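Long-range contact in transglutaminase-like domain-containing protein (Streptococcus suis, PDB 4XZ7), which probably cross-links proteins as a secreted, dimeric transglutaminase with antiphagocytic properties, the chain here being a piece that includes its transglutaminase-like domain: residues 142-147 and 162-168. Residues are numbered along the deposited sequence; the frame is centred on the assembly and turned at random.
Sequences GLGTAE and GLTVDNK
Two groups grip the hydroxyl of Thr145: OG1 donates to Thr164 O at 2.6 Å and accepts a bond from a water at 2.8 Å. The donor stands above the carbonyl plane of Thr164, about 49° out of it, and OG1 gets there by lying anti to the Thr145 backbone N (chi1 -157°). Thr164 O also accepts a bond from a different water, which in turn accepts from Ala146 N. Past the Gly144 and Asp166 pair, the link thus passes from backbone pairing to the Thr145 hydroxyl, water and Gly162 N. Gly162 lies close against the hydroxyl, its CA 3.4 Å from Thr145 OG1, and its N closes the far end by bonding to Ala146 O.

Toward the other end the pairing is classically antiparallel. Gly144 and Asp166 form a hydrogen-bonded pair, with Gly144 N to Asp166 O at 2.8 Å and a longer return bond from Asp166 N to Gly144 O; Lys168 N then reaches Gly142 O at 2.9 Å. Gly142, with positive phi, is also the C' residue of the Schellman motif ending helix 132-140. On the apolar side Leu143 CD1 meets Val165 CG2 at 4.2 Å, and both residues pack on Phe107 and Leu138.

Asp166 OD1 takes Asn167 N at 2.7 Å, while its carboxylate also accepts backbone N-H groups of Asn185 and Val186 of the second subunit. The chemistry therefore couples a helix end, the antiparallel strand pair and the dimer interface through largely backbone-directed bonds.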
loop_
_atom_site.group_PDB
_atom_site.type_symbol
_atom_site.label_atom_id
_atom_site.label_comp_id
_atom_site.label_asym_id
_atom_site.label_seq_id
_atom_site.Cartn_x
_atom_site.Cartn_y
_atom_site.Cartn_z
ATOM N N GLY B 142 -19.422 -5.378 6.510
ATOM C CA GLY B 142 -18.005 -5.063 6.376
ATOM C C GLY B 142 -17.673 -3.587 6.247
ATOM O O GLY B 142 -16.555 -3.222 5.864
ATOM N N LEU B 143 -18.638 -2.737 6.587
ATOM C CA LEU B 143 -18.486 -1.293 6.437
ATOM C C LEU B 143 -18.306 -0.608 7.784
ATOM O O LEU B 143 -18.668 -1.163 8.826
ATOM C CB LEU B 143 -19.701 -0.695 5.734
ATOM C CG LEU B 143 -20.084 -1.256 4.364
ATOM C CD1 LEU B 143 -21.488 -0.783 3.930
ATOM C CD2 LEU B 143 -19.024 -0.871 3.309
ATOM N N GLY B 144 -17.760 0.605 7.747
ATOM C CA GLY B 144 -17.683 1.478 8.909
ATOM C C GLY B 144 -18.011 2.902 8.509
ATOM O O GLY B 144 -18.165 3.212 7.323
ATOM N N THR B 145 -18.115 3.784 9.498
ATOM C CA THR B 145 -18.519 5.172 9.262
ATOM C C THR B 145 -18.163 5.908 10.533
ATOM O O THR B 145 -18.146 5.308 11.609
ATOM C CB THR B 145 -20.030 5.310 8.939
ATOM O OG1 THR B 145 -20.272 6.527 8.227
ATOM C CG2 THR B 145 -20.845 5.335 10.212
ATOM N N ALA B 146 -17.818 7.186 10.417
ATOM C CA ALA B 146 -17.273 7.897 11.564
ATOM C C ALA B 146 -18.233 7.825 12.753
ATOM O O ALA B 146 -19.461 7.774 12.594
ATOM C CB ALA B 146 -16.970 9.337 11.207
ATOM N N GLU B 147 -17.649 7.850 13.936
ATOM C CA GLU B 147 -18.381 7.661 15.177
ATOM C C GLU B 147 -19.180 8.890 15.558
ATOM O O GLU B 147 -18.953 9.981 15.019
ATOM C CB GLU B 147 -17.399 7.306 16.288
ATOM C CG GLU B 147 -16.465 6.156 15.882
ATOM C CD GLU B 147 -17.207 4.848 15.580
ATOM O OE1 GLU B 147 -16.929 4.242 14.513
ATOM O OE2 GLU B 147 -18.054 4.424 16.413
ATOM N N GLY B 162 -20.577 9.961 11.069
ATOM C CA GLY B 162 -20.194 9.595 9.725
ATOM C C GLY B 162 -21.294 9.843 8.723
ATOM O O GLY B 162 -22.469 9.621 9.016
ATOM N N LEU B 163 -20.906 10.341 7.554
ATOM C CA LEU B 163 -21.823 10.491 6.440
ATOM C C LEU B 163 -21.541 9.413 5.397
ATOM O O LEU B 163 -22.457 8.743 4.949
ATOM C CB LEU B 163 -21.713 11.883 5.804
ATOM C CG LEU B 163 -22.622 12.130 4.593
ATOM C CD1 LEU B 163 -24.078 11.784 4.912
ATOM C CD2 LEU B 163 -22.523 13.569 4.140
ATOM N N THR B 164 -20.274 9.244 5.018
ATOM C CA THR B 164 -19.923 8.205 4.050
ATOM C C THR B 164 -19.621 6.881 4.746
ATOM O O THR B 164 -19.122 6.849 5.876
ATOM C CB THR B 164 -18.694 8.582 3.205
ATOM O OG1 THR B 164 -17.606 8.832 4.089
ATOM C CG2 THR B 164 -18.961 9.842 2.354
ATOM N N VAL B 165 -19.934 5.794 4.054
ATOM C CA VAL B 165 -19.570 4.468 4.511
ATOM C C VAL B 165 -18.453 3.945 3.611
ATOM O O VAL B 165 -18.341 4.341 2.445
ATOM C CB VAL B 165 -20.791 3.505 4.508
ATOM C CG1 VAL B 165 -21.889 4.066 5.387
ATOM C CG2 VAL B 165 -21.311 3.292 3.113
ATOM N N ASP B 166 -17.606 3.093 4.170
ATOM C CA ASP B 166 -16.492 2.535 3.425
ATOM C C ASP B 166 -16.131 1.217 4.081
ATOM O O ASP B 166 -16.655 0.878 5.152
ATOM C CB ASP B 166 -15.288 3.487 3.434
ATOM C CG ASP B 166 -14.344 3.271 2.252
ATOM O OD1 ASP B 166 -14.464 2.247 1.544
ATOM O OD2 ASP B 166 -13.469 4.138 2.044
ATOM N N ASN B 167 -15.267 0.468 3.408
ATOM C CA ASN B 167 -14.532 -0.643 4.003
ATOM C C ASN B 167 -14.172 -0.316 5.439
ATOM O O ASN B 167 -13.610 0.746 5.698
ATOM C CB ASN B 167 -13.277 -0.884 3.133
ATOM C CG ASN B 167 -12.556 -2.145 3.471
ATOM O OD1 ASN B 167 -12.350 -2.454 4.636
ATOM N ND2 ASN B 167 -12.122 -2.878 2.437
ATOM N N LYS B 168 -14.508 -1.182 6.395
ATOM C CA LYS B 168 -14.275 -0.812 7.781
ATOM C C LYS B 168 -12.767 -0.771 8.112
ATOM O O LYS B 168 -12.360 -0.188 9.116
ATOM C CB LYS B 168 -15.016 -1.769 8.726
ATOM C CG LYS B 168 -14.368 -3.140 8.916
ATOM C CD LYS B 168 -15.226 -4.039 9.836
ATOM C CE LYS B 168 -14.482 -5.312 10.208
ATOM N NZ LYS B 168 -15.234 -6.186 11.137
HETATM O O HOH W 1 -22.961 7.133 7.805
HETATM O O HOH W 2 -17.687 8.412 7.723
#